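Local coordinates for protein ATP12 ATPase (PDB 2R31) that probably acts as a chaperone in the assembly of the F1 part of ATP synthase, at residues Pro134-His139 / Val144-Val149. Numbering follows the deposited sequence. Where two conformers were deposited one is given.
Sequences PLRITH and VPQDPV
The side-chain amide of Q146 bonds to both the N-H and the C=O of R136, much as a neighbouring peptide group would. OE1 of Q146 takes the R136 N-H on a lone pair, in the carbonyl plane, at 2.8 Å, while NE2 of Q146 donates almost straight (170°) to R136 O at 2.9 Å. A bend at chi2 (-57°) folds the amide back to R136, although the CB of Q146 points away from segment 134-139. In return, the extended R136 side chain reaches over the other backbone, where NH1 donates to P145 O at 2.8 Å; P145 O lies in the guanidinium plane at its edge, while NH1 sits above the carbonyl plane of P145, not on a lone pair. One guanidinium face meets D147 N, and CD of R136 rests 3.9 Å from V144 CG1. The two segments run antiparallel, linked by a short loop, and lead from strand 138-139, which pairs in parallel with strand 104-105, to helix 148-159, whose N-cap is D147: its OD1 accepts from V149 N. A water ties the grip to this helix start, donating to Q146 OE1 (2.7 Å) and P134 O and accepting from D147 N. With alanine at position 146, the R136 N-H would probably lose its acceptor and the water one of its anchors. Farther out, S103 OG gives R136 O a second hydrogen bond, and T138, with V144 CG2 against its CB, pairs through its backbone with S103 and R105.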
ATOM      1  N   PRO A 134       0.719 -14.784  16.193  1.00 10.00           N
ATOM      2  CA  PRO A 134      -0.515 -14.515  16.968  1.00 10.98           C
ATOM      3  C   PRO A 134      -0.414 -13.213  17.716  1.00 10.40           C
ATOM      4  O   PRO A 134       0.347 -13.037  18.715  1.00 11.84           O
ATOM      5  CB  PRO A 134      -0.607 -15.740  17.937  1.00 12.52           C
ATOM      6  CG  PRO A 134       0.816 -16.160  18.120  1.00 12.82           C
ATOM      7  CD  PRO A 134       1.422 -15.954  16.754  1.00 10.60           C
ATOM      8  N   LEU A 135      -1.246 -12.239  17.332  1.00 10.71           N
ATOM      9  CA  LEU A 135      -1.292 -10.984  18.067  1.00 10.97           C
ATOM     10  C   LEU A 135      -2.252 -11.095  19.243  1.00 11.66           C
ATOM     11  O   LEU A 135      -3.270 -11.743  19.177  1.00 16.83           O
ATOM     12  CB  LEU A 135      -1.816  -9.838  17.208  1.00 13.00           C
ATOM     13  CG  LEU A 135      -0.901  -9.355  16.107  1.00 15.11           C
ATOM     14  CD1 LEU A 135      -1.533  -8.188  15.379  1.00 21.36           C
ATOM     15  CD2 LEU A 135       0.474  -8.928  16.682  1.00 14.61           C
ATOM     16  N   ARG A 136      -1.883 -10.365  20.285  1.00 10.76           N
ATOM     17  CA  ARG A 136      -2.756 -10.155  21.424  1.00 12.29           C
ATOM     18  C   ARG A 136      -3.664  -8.976  21.128  1.00 11.58           C
ATOM     19  O   ARG A 136      -3.235  -8.005  20.470  1.00 14.87           O
ATOM     20  CB  ARG A 136      -1.903  -9.919  22.659  1.00 13.13           C
ATOM     21  CG  ARG A 136      -0.972 -11.100  23.052  1.00 15.15           C
ATOM     22  CD  ARG A 136      -0.016 -10.691  24.150  1.00 15.45           C
ATOM     23  NE  ARG A 136       0.871 -11.820  24.495  1.00 17.66           N
ATOM     24  CZ  ARG A 136       2.031 -11.639  25.123  1.00 16.93           C
ATOM     25  NH1 ARG A 136       2.416 -10.394  25.447  1.00 19.52           N
ATOM     26  NH2 ARG A 136       2.788 -12.685  25.426  1.00 20.82           N
ATOM     27  N   ILE A 137      -4.897  -9.084  21.610  1.00 11.61           N
ATOM     28  CA  ILE A 137      -5.876  -7.986  21.498  1.00 11.13           C
ATOM     29  C   ILE A 137      -6.168  -7.403  22.875  1.00 10.20           C
ATOM     30  O   ILE A 137      -5.885  -7.993  23.901  1.00 12.95           O
ATOM     31  CB  ILE A 137      -7.151  -8.389  20.733  1.00 13.65           C
ATOM     32  CG1 ILE A 137      -8.054  -9.213  21.664  1.00 16.09           C
ATOM     33  CG2 ILE A 137      -6.794  -9.059  19.402  1.00 17.26           C
ATOM     34  CD1 ILE A 137      -9.430  -9.546  21.116  1.00 21.17           C
ATOM     35  N   THR A 138      -6.707  -6.209  22.874  1.00 10.23           N
ATOM     36  CA  THR A 138      -7.167  -5.573  24.087  1.00 10.56           C
ATOM     37  C   THR A 138      -8.334  -4.702  23.761  1.00 11.60           C
ATOM     38  O   THR A 138      -8.657  -4.494  22.582  1.00 12.11           O
ATOM     39  CB  THR A 138      -6.003  -4.775  24.758  1.00 11.34           C
ATOM     40  OG1 THR A 138      -6.459  -4.451  26.080  1.00 12.55           O
ATOM     41  CG2 THR A 138      -5.565  -3.555  23.956  1.00 12.45           C
ATOM     42  N   HIS A 139      -8.942  -4.109  24.783  0.69 11.69           N
ATOM     43  CA  HIS A 139     -10.168  -3.362  24.810  0.69 12.42           C
ATOM     44  C   HIS A 139      -9.926  -2.013  25.511  0.69 11.33           C
ATOM     45  O   HIS A 139      -9.401  -1.884  26.620  0.69 11.85           O
ATOM     46  CB  HIS A 139     -11.334  -4.153  25.418  0.69 13.02           C
ATOM     47  CG  HIS A 139     -11.514  -5.506  24.828  0.69 12.61           C
ATOM     48  ND1 HIS A 139     -10.778  -6.596  25.218  0.69 12.76           N
ATOM     49  CD2 HIS A 139     -12.321  -5.972  23.850  0.69 13.26           C
ATOM     50  CE1 HIS A 139     -11.121  -7.664  24.525  0.69 14.03           C
ATOM     51  NE2 HIS A 139     -12.067  -7.351  23.677  0.69 14.33           N
ATOM     52  N   VAL A 144      -1.818  -3.833  26.451  1.00 10.66           N
ATOM     53  CA  VAL A 144      -1.267  -5.183  26.365  0.60 10.69           C
ATOM     54  C   VAL A 144      -0.066  -5.134  25.427  1.00 11.64           C
ATOM     55  O   VAL A 144      -0.160  -4.630  24.310  1.00 19.38           O
ATOM     56  CB  VAL A 144      -2.286  -6.250  25.949  0.60 12.64           C
ATOM     57  CG1 VAL A 144      -1.572  -7.625  25.987  0.60 17.59           C
ATOM     58  CG2 VAL A 144      -3.556  -6.321  26.765  0.60 10.93           C
ATOM     59  N   PRO A 145       1.073  -5.635  25.842  1.00 10.30           N
ATOM     60  CA  PRO A 145       2.246  -5.684  24.943  1.00 10.70           C
ATOM     61  C   PRO A 145       2.153  -6.922  24.064  1.00  9.66           C
ATOM     62  O   PRO A 145       1.547  -7.926  24.462  1.00 12.50           O
ATOM     63  CB  PRO A 145       3.408  -5.765  25.915  1.00 14.12           C
ATOM     64  CG  PRO A 145       2.857  -6.598  27.028  1.00 14.54           C
ATOM     65  CD  PRO A 145       1.371  -6.192  27.144  1.00 11.79           C
ATOM     66  N   GLN A 146       2.791  -6.894  22.913  1.00  9.07           N
ATOM     67  CA  GLN A 146       2.910  -8.084  22.081  1.00  8.64           C
ATOM     68  C   GLN A 146       4.085  -8.951  22.533  1.00  8.67           C
ATOM     69  O   GLN A 146       5.069  -8.467  23.101  1.00 10.61           O
ATOM     70  CB  GLN A 146       3.057  -7.676  20.623  1.00  9.42           C
ATOM     71  CG  GLN A 146       1.869  -6.878  20.107  1.00 10.54           C
ATOM     72  CD  GLN A 146       0.535  -7.585  20.250  1.00 10.42           C
ATOM     73  OE1 GLN A 146       0.433  -8.826  20.102  1.00 12.60           O
ATOM     74  NE2 GLN A 146      -0.531  -6.850  20.519  1.00 10.63           N
ATOM     75  N   ASP A 147       3.992 -10.226  22.251  1.00  9.05           N
ATOM     76  CA  ASP A 147       5.085 -11.166  22.489  1.00  8.99           C
ATOM     77  C   ASP A 147       6.287 -10.716  21.666  1.00  8.30           C
ATOM     78  O   ASP A 147       6.152 -10.539  20.449  1.00  8.55           O
ATOM     79  CB  ASP A 147       4.645 -12.565  22.074  1.00  9.86           C
ATOM     80  CG  ASP A 147       5.653 -13.665  22.275  1.00 11.42           C
ATOM     81  OD1 ASP A 147       6.836 -13.438  22.517  1.00 12.47           O
ATOM     82  OD2 ASP A 147       5.208 -14.816  22.155  1.00 17.03           O
ATOM     83  N   PRO A 148       7.491 -10.541  22.249  1.00  8.77           N
ATOM     84  CA  PRO A 148       8.669 -10.179  21.457  1.00  9.20           C
ATOM     85  C   PRO A 148       8.947 -11.086  20.296  1.00  8.26           C
ATOM     86  O   PRO A 148       9.481 -10.665  19.265  1.00  9.09           O
ATOM     87  CB  PRO A 148       9.782 -10.286  22.528  1.00 12.03           C
ATOM     88  CG  PRO A 148       9.163 -10.116  23.857  1.00 14.92           C
ATOM     89  CD  PRO A 148       7.778 -10.657  23.718  1.00 10.83           C
ATOM     90  N   VAL A 149       8.638 -12.388  20.421  1.00  8.04           N
ATOM     91  CA  VAL A 149       8.845 -13.313  19.333  1.00  8.09           C
ATOM     92  C   VAL A 149       7.889 -13.046  18.164  1.00  7.87           C
ATOM     93  O   VAL A 149       8.268 -13.161  17.011  1.00  8.27           O
ATOM     94  CB  VAL A 149       8.710 -14.750  19.834  1.00  9.80           C
ATOM     95  CG1 VAL A 149       8.652 -15.771  18.715  1.00 13.02           C
ATOM     96  CG2 VAL A 149       9.909 -15.065  20.757  1.00 10.76           C
TER
HETATM   97  O   HOH W   1       1.909 -11.085  20.451  1.00 13.74           O